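Local structure of escJ (1YJ7) at residues Ala65-Ile70 with Asn84-Tyr89; Leu90-Ile95 with Ser109-Val114; Ala125-Ser130 with Ser160-Ser165; Pro103-Cys108 with Val134-Ser139. The protein probably forms part of the ring-shaped, membrane-associated platform on which the enteropathogenic E. coli type III secretion system is assembled. The protein carries 3 engineered substitutions. All coordinates share one frame; numbering follows the deposited sequence. Where two conformers were deposited one is given.

Contact 1. Residues Ala65-Ile70 with Asn84-Tyr89; sequences ADIEVI and NAKINY
A small, largely apolar surface contact joins the short helix 67-70, at the end of the extended linker, to the long helix 80-99 of the second globular part of EscJ, and Ile67 with Tyr89 forms its centre. Methyl CG2 of Ile67 sits squarely over one face of the Tyr89 ring, a CH-pi contact with 3.7 Å from CG2 to the ring centroid and only 10° off the normal. The other branch, with CG1 anti to the backbone N (chi1 -172°), reaches toward helix 80-99, where CD1 comes within 3.5 Å of Ala85 O and also meets Lys86 CG. Alongside, Glu68 and Lys86 cross at about a right angle. Their ion pair is long, 3.6 Å from Glu68 OE1 to Lys86 NZ, and the same NZ has a firmer partner in Phe71 O. Asp66 caps the short helix: its OD2 accepts from Glu68 N at 3.0 Å, the N-H arriving from above the carboxylate plane. A water bridges Asp66 OD2 to Tyr89 OH. Leu90 of the second subunit packs on Ile67 as well. Direct attraction between the segments thus rests on dispersion and CH-pi contact, with a weak, long ion pair and one water-mediated polar link.

Contact 2. Residues Leu90-Ile95 with Ser109-Val114; sequences LKEQDI and SVSLNV
Glu92 lies against Val110 and Leu112 of strand 105-113 and shows how one carboxylate can tie a helix to a strand. Its CB starts 3.6 Å from Val110 O. CG, placed beside the backbone N, touches both that carbonyl oxygen and, at 3.7 Å, Leu112 CG, as the Glu92 and Leu112 side chains slide past each other in opposite directions. Beyond CG the chain is extended, which carries CD past Val110 O and delivers OE1 to the strand backbone. There OE1 accepts from Leu112 N at 2.9 Å in an almost straight bond, 176° at the hydrogen, met on the anti side and 25° out of the carboxylate plane. A water lies between OE1 and Ser111 OG, and another near Val110 O reaches OE2 only weakly, so this buried acid is held by the backbone bond and probably helped by solvent. Apolar groups close the rest of the interface: Ile95 CG2 meets Val110 CG2 at 3.9 Å, while Leu112 CD1 presses on Lys91 CG at a tight 3.4 Å. The lysine then bends away, and its NZ is bonded to Ser150 O. Helix 90-95 runs roughly antiparallel to strand 109-113, at 146° with axes 7.8 Å apart. The N-H that Glu92 takes lies on one edge of that strand; on the opposite edge Ser109 and Ser111 pair with Leu127 and Ala125 of strand 123-130, while Ile95 also packs on Val147 of helix 140-150.

Contact 3. Residues Ala125-Ser130 with Ser160-Ser165; sequences AVLVIS and SVVIKS
Lys164 O takes the N-H of Ser130 at 2.8 Å and is also approached by Ile129 CA at 3.2 Å, a CA-H...O contact beside the conventional bond. The Ser130 donor is tilted 19° from the carbonyl plane. Strands 125-130 and 160-165 run parallel, the two strands of a beta-alpha-beta unit whose connection contains helix 140-150. Five backbone hydrogen bonds join them in regular parallel fashion: Val126 and Val128 each use both N-H and C=O, and Val162 answers each of them in turn. Further CA-H...O contacts run between, such as Ile163 CA to Val128 O. On the face carrying Val126, Val128, Val161 and Ile163, Val128 CB meets Ile163 CG2 at 4.0 Å; helix 140-150 covers this face through Val147 and Val140. On the other, chi1 of 176° sets Leu127 CG anti to the N, and chi2 of 63° turns CD1 to Val162 CG1 at 3.9 Å. Beside it Ile129 CD1 lies 4.0 Å from Lys164 CB, while the lysine chain bends away toward Gln169. Ile102 and Lys101 of the second subunit pack on Leu127 and Ile129. Cohesion is therefore mainly backbone polarity, flanked by aliphatic groups that probably limit competition from water along the buried strand 125-130.

Contact 4. Residues Pro103-Cys108 with Val134-Ser139; sequences PGVIDC and VNLAPS
Gly104 meets Val134 with bare backbone: its CA lies 4.0 Å from Val134 CG2, and its positive phi of 99° is a backbone shape that itself suits glycine, because a beta carbon would crowd the carbonyl before it as well as Val134 CG1. The setting is the edge of a mixed sheet in an alpha/beta domain, where the start of strand 105-113 meets the loop leading from strand 123-130 into helix 140-150. A classic beta bulge follows directly, with Ile106 and Asp107 both facing Ile129. The loop has its own brace, an Asx turn in which Asn135 OD1 accepts from Ala137 N at 2.9 Å, the donor lying well above the amide's carbonyl plane. Between these features Leu136 supplies the apolar filling. Its CG stands beside the backbone N (chi1 -70°), which sends the two methyls toward the strand's beginning: CD2 comes to 4.0 Å from Pro103 O and CD1 turns to Val105. Val128 and Ile163 of the sheet also pack on Leu136, and Asp107 makes a salt bridge to Lys101 of the second subunit. Val105 and Leu136 cross at about a right angle, their methyls CG2 and CD1 meeting at 3.7 Å.

How the contacts relate
The contacts trace one alpha/beta domain from its linker to its sheet. Contact 1 comes first along the chain and lies farthest out, its centre about 11 Å from that of contact 2, which uses the next part of helix 80-99. Contacts 2 and 4 share strand 105-113, and contact 3 joins the other two strands of the same mixed sheet, so contacts 2 and 3 meet along neighbouring strands and contacts 3 and 4 through the backbone of Ile129. Contacts 3 and 4 are the closest pair, about 8 Å between centres, and their segments alternate in sequence; the centres of contacts 1 and 4 are about 27 Å apart. All four touch the second subunit, consistent with a protein built to assemble into a larger platform.

Contact 1. Residues Ala65-Ile70 with Asn84-Tyr89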
loop_
_atom_site.group_PDB
_atom_site.type_symbol
_atom_site.label_atom_id
_atom_site.label_comp_id
_atom_site.label_asym_id
_atom_site.label_seq_id
_atom_site.Cartn_x
_atom_site.Cartn_y
_atom_site.Cartn_z
ATOM N N ALA D 65 11.097 1.301 -13.586
ATOM C CA ALA D 65 11.871 0.073 -13.803
ATOM C C ALA D 65 12.773 0.189 -15.019
ATOM O O ALA D 65 12.387 0.724 -16.066
ATOM C CB ALA D 65 10.958 -1.124 -13.944
ATOM N N ASP D 66 13.988 -0.321 -14.854
ATOM C CA ASP D 66 14.998 -0.328 -15.883
ATOM C C ASP D 66 14.962 -1.722 -16.507
ATOM O O ASP D 66 15.045 -2.715 -15.804
ATOM C CB ASP D 66 16.357 -0.044 -15.232
ATOM C CG ASP D 66 17.507 0.007 -16.227
ATOM O OD1 ASP D 66 18.624 0.370 -15.782
ATOM O OD2 ASP D 66 17.423 -0.301 -17.434
ATOM N N ILE D 67 14.825 -1.796 -17.824
ATOM C CA ILE D 67 14.801 -3.091 -18.510
ATOM C C ILE D 67 16.061 -3.919 -18.226
ATOM O O ILE D 67 15.996 -5.136 -18.167
ATOM C CB ILE D 67 14.608 -2.896 -20.033
ATOM C CG1 ILE D 67 14.392 -4.234 -20.733
ATOM C CG2 ILE D 67 15.765 -2.104 -20.656
ATOM C CD1 ILE D 67 13.870 -4.066 -22.162
ATOM N N GLU D 68 17.195 -3.255 -18.046
ATOM C CA GLU D 68 18.460 -3.953 -17.793
ATOM C C GLU D 68 18.560 -4.514 -16.373
ATOM O O GLU D 68 19.432 -5.345 -16.092
ATOM C CB GLU D 68 19.646 -3.022 -18.088
ATOM C CG GLU D 68 19.803 -2.688 -19.563
ATOM C CD GLU D 68 20.106 -3.910 -20.405
ATOM O OE1 GLU D 68 19.228 -4.341 -21.195
ATOM O OE2 GLU D 68 21.218 -4.457 -20.263
ATOM N N VAL D 69 17.687 -4.050 -15.483
ATOM C CA VAL D 69 17.563 -4.623 -14.144
ATOM C C VAL D 69 16.561 -5.776 -14.129
ATOM O O VAL D 69 16.854 -6.831 -13.571
ATOM C CB VAL D 69 17.146 -3.551 -13.115
ATOM C CG1 VAL D 69 16.902 -4.180 -11.734
ATOM C CG2 VAL D 69 18.204 -2.462 -13.037
ATOM N N ILE D 70 15.390 -5.581 -14.735
ATOM C CA ILE D 70 14.375 -6.636 -14.853
ATOM C C ILE D 70 14.909 -7.852 -15.632
ATOM O O ILE D 70 14.615 -8.991 -15.277
ATOM C CB ILE D 70 13.076 -6.091 -15.524
ATOM C CG1 ILE D 70 12.469 -4.932 -14.713
ATOM C CG2 ILE D 70 12.038 -7.202 -15.710
ATOM C CD1 ILE D 70 12.408 -5.178 -13.201
ATOM N N ASN D 84 13.185 -9.919 -27.575
ATOM C CA ASN D 84 12.285 -9.055 -28.302
ATOM C C ASN D 84 11.958 -7.785 -27.505
ATOM O O ASN D 84 11.763 -6.735 -28.095
ATOM C CB ASN D 84 10.997 -9.783 -28.655
ATOM C CG ASN D 84 11.199 -10.858 -29.736
ATOM O OD1 ASN D 84 10.227 -11.512 -30.162
ATOM N ND2 ASN D 84 12.451 -11.056 -30.168
ATOM N N ALA D 85 11.891 -7.891 -26.176
ATOM C CA ALA D 85 11.641 -6.698 -25.346
ATOM C C ALA D 85 12.829 -5.752 -25.436
ATOM O O ALA D 85 12.654 -4.537 -25.441
ATOM C CB ALA D 85 11.394 -7.079 -23.892
ATOM N N LYS D 86 14.035 -6.318 -25.507
ATOM C CA LYS D 86 15.250 -5.524 -25.620
ATOM C C LYS D 86 15.355 -4.881 -27.005
ATOM O O LYS D 86 15.751 -3.724 -27.117
ATOM C CB LYS D 86 16.495 -6.354 -25.269
ATOM C CG LYS D 86 16.668 -6.497 -23.757
ATOM C CD LYS D 86 17.889 -7.276 -23.356
ATOM C CE LYS D 86 17.868 -7.542 -21.857
ATOM N NZ LYS D 86 19.189 -7.969 -21.304
ATOM N N ILE D 87 14.976 -5.620 -28.046
ATOM C CA ILE D 87 14.928 -5.078 -29.406
ATOM C C ILE D 87 13.903 -3.933 -29.503
ATOM O O ILE D 87 14.158 -2.915 -30.142
ATOM C CB ILE D 87 14.593 -6.208 -30.430
ATOM C CG1 ILE D 87 15.780 -7.180 -30.577
ATOM C CG2 ILE D 87 14.164 -5.634 -31.769
ATOM C CD1 ILE D 87 16.996 -6.605 -31.282
ATOM N N ASN D 88 12.738 -4.112 -28.885
ATOM C CA ASN D 88 11.702 -3.083 -28.871
ATOM C C ASN D 88 12.184 -1.831 -28.164
ATOM O O ASN D 88 11.922 -0.725 -28.609
ATOM C CB ASN D 88 10.458 -3.606 -28.135
ATOM C CG ASN D 88 9.255 -2.726 -28.312
ATOM O OD1 ASN D 88 8.747 -2.581 -29.429
ATOM N ND2 ASN D 88 8.748 -2.146 -27.192
ATOM N N TYR D 89 12.879 -2.024 -27.052
ATOM C CA TYR D 89 13.390 -0.920 -26.244
ATOM C C TYR D 89 14.439 -0.139 -27.017
ATOM O O TYR D 89 14.417 1.099 -27.050
ATOM C CB TYR D 89 13.970 -1.472 -24.943
ATOM C CG TYR D 89 14.772 -0.495 -24.130
ATOM C CD1 TYR D 89 14.144 0.522 -23.401
ATOM C CD2 TYR D 89 16.152 -0.592 -24.059
ATOM C CE1 TYR D 89 14.878 1.418 -22.642
ATOM C CE2 TYR D 89 16.895 0.289 -23.290
ATOM C CZ TYR D 89 16.247 1.291 -22.590
ATOM O OH TYR D 89 16.983 2.171 -21.825
HETATM O O HOH W 1 18.813 0.814 -19.846
#

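Contact 2. Residues Leu90-Ile95 with Ser109-Val114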
loop_
_atom_site.group_PDB
_atom_site.type_symbol
_atom_site.label_atom_id
_atom_site.label_comp_id
_atom_site.label_asym_id
_atom_site.label_seq_id
_atom_site.Cartn_x
_atom_site.Cartn_y
_atom_site.Cartn_z
ATOM N N LEU D 90 15.343 -0.854 -27.676
ATOM C CA LEU D 90 16.304 -0.197 -28.562
ATOM C C LEU D 90 15.635 0.650 -29.635
ATOM O O LEU D 90 16.088 1.765 -29.904
ATOM C CB LEU D 90 17.238 -1.215 -29.220
ATOM C CG LEU D 90 18.318 -0.650 -30.145
ATOM C CD1 LEU D 90 19.316 0.149 -29.354
ATOM C CD2 LEU D 90 19.011 -1.788 -30.920
ATOM N N LYS D 91 14.587 0.134 -30.276
ATOM C CA LYS D 91 13.859 0.901 -31.262
ATOM C C LYS D 91 13.213 2.141 -30.640
ATOM O O LYS D 91 13.305 3.226 -31.197
ATOM C CB LYS D 91 12.793 0.058 -31.967
ATOM C CG LYS D 91 12.023 0.798 -33.071
ATOM C CD LYS D 91 12.918 1.287 -34.251
ATOM C CE LYS D 91 13.528 0.138 -35.038
ATOM N NZ LYS D 91 14.184 0.596 -36.324
ATOM N N GLU D 92 12.571 1.981 -29.491
ATOM C CA GLU D 92 11.980 3.136 -28.802
ATOM C C GLU D 92 13.031 4.227 -28.544
ATOM O O GLU D 92 12.777 5.428 -28.776
ATOM C CB GLU D 92 11.378 2.697 -27.459
ATOM C CG GLU D 92 10.079 1.926 -27.601
ATOM C CD GLU D 92 9.627 1.298 -26.291
ATOM O OE1 GLU D 92 8.513 0.738 -26.277
ATOM O OE2 GLU D 92 10.379 1.387 -25.281
ATOM N N GLN D 93 14.196 3.806 -28.070
ATOM C CA GLN D 93 15.301 4.721 -27.773
ATOM C C GLN D 93 15.848 5.381 -29.023
ATOM O O GLN D 93 16.145 6.581 -29.010
ATOM C CB GLN D 93 16.386 3.977 -26.998
ATOM C CG GLN D 93 15.917 3.546 -25.598
ATOM C CD GLN D 93 15.826 4.705 -24.607
ATOM O OE1 GLN D 93 14.764 4.960 -24.016
ATOM N NE2 GLN D 93 16.920 5.389 -24.413
ATOM N N ASP D 94 15.950 4.616 -30.117
ATOM C CA ASP D 94 16.394 5.156 -31.392
ATOM C C ASP D 94 15.434 6.230 -31.912
ATOM O O ASP D 94 15.857 7.250 -32.451
ATOM C CB ASP D 94 16.468 4.051 -32.459
ATOM C CG ASP D 94 17.628 3.088 -32.266
ATOM O OD1 ASP D 94 18.559 3.333 -31.449
ATOM O OD2 ASP D 94 17.684 2.035 -32.957
ATOM N N ILE D 95 14.131 6.008 -31.748
ATOM C CA ILE D 95 13.139 6.978 -32.209
ATOM C C ILE D 95 13.157 8.226 -31.329
ATOM O O ILE D 95 13.102 9.338 -31.832
ATOM C CB ILE D 95 11.723 6.341 -32.290
ATOM C CG1 ILE D 95 11.725 5.229 -33.363
ATOM C CG2 ILE D 95 10.722 7.390 -32.615
ATOM C CD1 ILE D 95 10.423 4.373 -33.322
ATOM N N SER D 109 8.942 10.663 -25.175
ATOM C CA SER D 109 8.760 9.278 -24.817
ATOM C C SER D 109 8.036 8.565 -25.934
ATOM O O SER D 109 7.082 9.090 -26.481
ATOM C CB SER D 109 7.950 9.125 -23.528
ATOM O OG SER D 109 8.725 9.420 -22.389
ATOM N N VAL D 110 8.518 7.375 -26.264
ATOM C CA VAL D 110 7.892 6.516 -27.262
ATOM C C VAL D 110 7.658 5.160 -26.626
ATOM O O VAL D 110 8.581 4.553 -26.056
ATOM C CB VAL D 110 8.792 6.344 -28.512
ATOM C CG1 VAL D 110 8.156 5.352 -29.484
ATOM C CG2 VAL D 110 9.013 7.679 -29.171
ATOM N N SER D 111 6.415 4.677 -26.707
ATOM C CA SER D 111 6.102 3.318 -26.310
ATOM C C SER D 111 5.553 2.588 -27.529
ATOM O O SER D 111 4.536 3.013 -28.100
ATOM C CB SER D 111 5.085 3.287 -25.161
ATOM O OG SER D 111 4.843 1.943 -24.758
ATOM N N LEU D 112 6.240 1.515 -27.931
ATOM C CA LEU D 112 5.886 0.721 -29.104
ATOM C C LEU D 112 5.200 -0.592 -28.750
ATOM O O LEU D 112 5.617 -1.276 -27.823
ATOM C CB LEU D 112 7.132 0.358 -29.906
ATOM C CG LEU D 112 7.870 1.506 -30.563
ATOM C CD1 LEU D 112 9.099 0.936 -31.246
ATOM C CD2 LEU D 112 6.996 2.275 -31.556
ATOM N N ASN D 113 4.201 -0.923 -29.561
ATOM C CA ASN D 113 3.500 -2.206 -29.545
ATOM C C ASN D 113 3.755 -2.840 -30.917
ATOM O O ASN D 113 3.098 -2.482 -31.872
ATOM C CB ASN D 113 2.005 -1.943 -29.333
ATOM C CG ASN D 113 1.120 -3.124 -29.737
ATOM O OD1 ASN D 113 1.497 -4.278 -29.535
ATOM N ND2 ASN D 113 -0.039 -2.831 -30.338
ATOM N N VAL D 114 4.717 -3.744 -30.994
ATOM C CA VAL D 114 5.052 -4.452 -32.234
ATOM C C VAL D 114 4.762 -5.947 -32.058
ATOM O O VAL D 114 5.349 -6.567 -31.166
ATOM C CB VAL D 114 6.527 -4.264 -32.572
ATOM C CG1 VAL D 114 6.921 -5.097 -33.802
ATOM C CG2 VAL D 114 6.806 -2.824 -32.788
HETATM O O HOH W 2 6.962 0.300 -24.181
HETATM O O HOH W 3 8.514 3.352 -23.622
#

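Contact 3. Residues Ala125-Ser130 with Ser160-Ser165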
loop_
_atom_site.group_PDB
_atom_site.type_symbol
_atom_site.label_atom_id
_atom_site.label_comp_id
_atom_site.label_asym_id
_atom_site.label_seq_id
_atom_site.Cartn_x
_atom_site.Cartn_y
_atom_site.Cartn_z
ATOM N N ALA D 125 2.719 4.979 -29.195
ATOM C CA ALA D 125 2.358 6.175 -28.432
ATOM C C ALA D 125 3.581 7.061 -28.347
ATOM O O ALA D 125 4.637 6.590 -27.978
ATOM C CB ALA D 125 1.935 5.770 -27.048
ATOM N N VAL D 126 3.412 8.338 -28.668
ATOM C CA VAL D 126 4.509 9.298 -28.734
ATOM C C VAL D 126 4.114 10.554 -27.987
ATOM O O VAL D 126 3.128 11.213 -28.347
ATOM C CB VAL D 126 4.833 9.658 -30.184
ATOM C CG1 VAL D 126 6.020 10.629 -30.240
ATOM C CG2 VAL D 126 5.124 8.407 -30.973
ATOM N N LEU D 127 4.871 10.876 -26.940
ATOM C CA LEU D 127 4.689 12.114 -26.183
ATOM C C LEU D 127 5.914 12.992 -26.414
ATOM O O LEU D 127 7.066 12.545 -26.251
ATOM C CB LEU D 127 4.545 11.822 -24.701
ATOM C CG LEU D 127 4.438 13.043 -23.779
ATOM C CD1 LEU D 127 3.194 13.863 -24.061
ATOM C CD2 LEU D 127 4.486 12.587 -22.344
ATOM N N VAL D 128 5.667 14.218 -26.848
ATOM C CA VAL D 128 6.735 15.177 -27.125
ATOM C C VAL D 128 6.511 16.414 -26.281
ATOM O O VAL D 128 5.434 16.998 -26.268
ATOM C CB VAL D 128 6.777 15.565 -28.612
ATOM C CG1 VAL D 128 7.896 16.591 -28.900
ATOM C CG2 VAL D 128 6.924 14.331 -29.487
ATOM N N ILE D 129 7.548 16.817 -25.555
ATOM C CA ILE D 129 7.510 18.024 -24.765
ATOM C C ILE D 129 8.318 19.070 -25.516
ATOM O O ILE D 129 9.455 18.811 -25.918
ATOM C CB ILE D 129 8.143 17.819 -23.364
ATOM C CG1 ILE D 129 7.495 16.661 -22.591
ATOM C CG2 ILE D 129 8.026 19.126 -22.555
ATOM C CD1 ILE D 129 5.923 16.708 -22.509
ATOM N N SER D 130 7.729 20.238 -25.728
ATOM C CA SER D 130 8.411 21.328 -26.392
ATOM C C SER D 130 8.816 22.457 -25.462
ATOM O O SER D 130 8.294 22.629 -24.362
ATOM C CB SER D 130 7.543 21.895 -27.513
ATOM O OG SER D 130 6.583 22.807 -27.005
ATOM N N SER D 160 -0.334 7.567 -31.911
ATOM C CA SER D 160 -0.870 8.672 -31.159
ATOM C C SER D 160 0.293 9.606 -30.874
ATOM O O SER D 160 1.293 9.161 -30.312
ATOM C CB SER D 160 -1.505 8.172 -29.860
ATOM O OG SER D 160 -2.325 9.177 -29.303
ATOM N N VAL D 161 0.179 10.870 -31.274
ATOM C CA VAL D 161 1.165 11.897 -30.927
ATOM C C VAL D 161 0.501 12.950 -30.058
ATOM O O VAL D 161 -0.542 13.528 -30.415
ATOM C CB VAL D 161 1.796 12.542 -32.191
ATOM C CG1 VAL D 161 2.787 13.665 -31.809
ATOM C CG2 VAL D 161 2.471 11.478 -33.019
ATOM N N VAL D 162 1.081 13.184 -28.890
ATOM C CA VAL D 162 0.612 14.228 -28.007
ATOM C C VAL D 162 1.777 15.178 -27.790
ATOM O O VAL D 162 2.877 14.732 -27.502
ATOM C CB VAL D 162 0.126 13.656 -26.687
ATOM C CG1 VAL D 162 -0.202 14.748 -25.688
ATOM C CG2 VAL D 162 -1.129 12.730 -26.938
ATOM N N ILE D 163 1.517 16.468 -27.965
ATOM C CA ILE D 163 2.542 17.501 -27.752
ATOM C C ILE D 163 2.125 18.439 -26.630
ATOM O O ILE D 163 0.992 18.890 -26.566
ATOM C CB ILE D 163 2.889 18.237 -29.083
ATOM C CG1 ILE D 163 1.685 18.956 -29.684
ATOM C CG2 ILE D 163 3.490 17.249 -30.111
ATOM C CD1 ILE D 163 2.054 19.892 -30.829
ATOM N N LYS D 164 3.051 18.714 -25.703
ATOM C CA LYS D 164 2.806 19.620 -24.597
ATOM C C LYS D 164 4.001 20.561 -24.412
ATOM O O LYS D 164 5.134 20.162 -24.613
ATOM C CB LYS D 164 2.611 18.847 -23.297
ATOM C CG LYS D 164 1.411 17.907 -23.251
ATOM C CD LYS D 164 0.095 18.679 -23.185
ATOM C CE LYS D 164 -1.055 17.820 -23.674
ATOM N NZ LYS D 164 -2.397 18.388 -23.328
ATOM N N SER D 165 3.718 21.806 -24.078
ATOM C CA SER D 165 4.736 22.762 -23.639
ATOM C C SER D 165 5.199 22.396 -22.238
ATOM O O SER D 165 4.399 22.026 -21.400
ATOM C CB SER D 165 4.151 24.166 -23.619
ATOM O OG SER D 165 5.050 25.094 -23.020
#

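Contact 4. Residues Pro103-Cys108 with Val134-Ser139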
loop_
_atom_site.group_PDB
_atom_site.type_symbol
_atom_site.label_atom_id
_atom_site.label_comp_id
_atom_site.label_asym_id
_atom_site.label_seq_id
_atom_site.Cartn_x
_atom_site.Cartn_y
_atom_site.Cartn_z
ATOM N N PRO D 103 14.422 20.803 -33.568
ATOM C CA PRO D 103 14.541 22.016 -32.760
ATOM C C PRO D 103 13.236 22.325 -32.068
ATOM O O PRO D 103 12.165 22.306 -32.704
ATOM C CB PRO D 103 14.910 23.100 -33.790
ATOM C CG PRO D 103 15.621 22.323 -34.851
ATOM C CD PRO D 103 14.817 21.047 -34.973
ATOM N N GLY D 104 13.329 22.582 -30.771
ATOM C CA GLY D 104 12.167 22.835 -29.947
ATOM C C GLY D 104 11.700 21.641 -29.148
ATOM O O GLY D 104 10.912 21.814 -28.233
ATOM N N VAL D 105 12.150 20.430 -29.476
ATOM C CA VAL D 105 11.851 19.261 -28.654
ATOM C C VAL D 105 12.813 19.210 -27.467
ATOM O O VAL D 105 14.042 19.281 -27.657
ATOM C CB VAL D 105 11.972 17.958 -29.461
ATOM C CG1 VAL D 105 11.823 16.748 -28.568
ATOM C CG2 VAL D 105 10.933 17.932 -30.592
ATOM N N ILE D 106 12.276 19.136 -26.255
ATOM C CA ILE D 106 13.112 19.055 -25.054
ATOM C C ILE D 106 12.965 17.764 -24.253
ATOM O O ILE D 106 13.779 17.456 -23.374
ATOM C CB ILE D 106 12.951 20.337 -24.193
ATOM C CG1 ILE D 106 11.568 20.395 -23.552
ATOM C CG2 ILE D 106 13.232 21.551 -25.057
ATOM C CD1 ILE D 106 11.363 21.645 -22.668
ATOM N N ASP D 107 11.936 16.971 -24.549
ATOM C CA ASP D 107 11.799 15.646 -23.950
ATOM C C ASP D 107 10.865 14.839 -24.862
ATOM O O ASP D 107 10.097 15.427 -25.607
ATOM C CB ASP D 107 11.262 15.735 -22.514
ATOM C CG ASP D 107 11.552 14.501 -21.682
ATOM O OD1 ASP D 107 11.253 14.544 -20.459
ATOM O OD2 ASP D 107 12.045 13.441 -22.117
ATOM N N CYS D 108 11.011 13.516 -24.855
ATOM C CA CYS D 108 10.268 12.629 -25.756
ATOM C C CYS D 108 10.132 11.265 -25.099
ATOM O O CYS D 108 11.105 10.744 -24.525
ATOM C CB CYS D 108 11.015 12.471 -27.116
ATOM S SG CYS D 108 10.111 11.495 -28.327
ATOM N N VAL D 134 7.913 27.458 -28.458
ATOM C CA VAL D 134 7.813 26.762 -29.735
ATOM C C VAL D 134 6.429 26.094 -29.811
ATOM O O VAL D 134 5.948 25.561 -28.810
ATOM C CB VAL D 134 8.924 25.703 -29.872
ATOM C CG1 VAL D 134 8.685 24.765 -31.053
ATOM C CG2 VAL D 134 10.297 26.399 -30.008
ATOM N N ASN D 135 5.813 26.137 -30.989
ATOM C CA ASN D 135 4.592 25.355 -31.278
ATOM C C ASN D 135 4.931 24.268 -32.280
ATOM O O ASN D 135 5.214 24.562 -33.442
ATOM C CB ASN D 135 3.512 26.265 -31.865
ATOM C CG ASN D 135 2.294 25.504 -32.320
ATOM O OD1 ASN D 135 2.054 24.379 -31.904
ATOM N ND2 ASN D 135 1.492 26.144 -33.156
ATOM N N LEU D 136 4.906 23.023 -31.839
ATOM C CA LEU D 136 5.281 21.895 -32.664
ATOM C C LEU D 136 4.080 21.331 -33.442
ATOM O O LEU D 136 4.227 20.357 -34.161
ATOM C CB LEU D 136 5.901 20.793 -31.824
ATOM C CG LEU D 136 7.298 21.136 -31.266
ATOM C CD1 LEU D 136 7.804 19.950 -30.478
ATOM C CD2 LEU D 136 8.235 21.523 -32.400
ATOM N N ALA D 137 2.910 21.931 -33.299
ATOM C CA ALA D 137 1.732 21.392 -33.989
ATOM C C ALA D 137 1.942 21.211 -35.498
ATOM O O ALA D 137 1.562 20.176 -36.014
ATOM C CB ALA D 137 0.506 22.209 -33.697
ATOM N N PRO D 138 2.562 22.150 -36.203
ATOM C CA PRO D 138 2.830 21.947 -37.646
ATOM C C PRO D 138 3.750 20.765 -37.967
ATOM O O PRO D 138 3.757 20.300 -39.121
ATOM C CB PRO D 138 3.472 23.269 -38.074
ATOM C CG PRO D 138 3.051 24.241 -37.055
ATOM C CD PRO D 138 3.024 23.482 -35.761
ATOM N N SER D 139 4.528 20.301 -36.988
ATOM C CA SER D 139 5.417 19.158 -37.160
ATOM C C SER D 139 4.797 17.794 -36.825
ATOM O O SER D 139 5.435 16.771 -37.012
ATOM C CB SER D 139 6.687 19.366 -36.334
ATOM O OG SER D 139 7.338 20.540 -36.769
#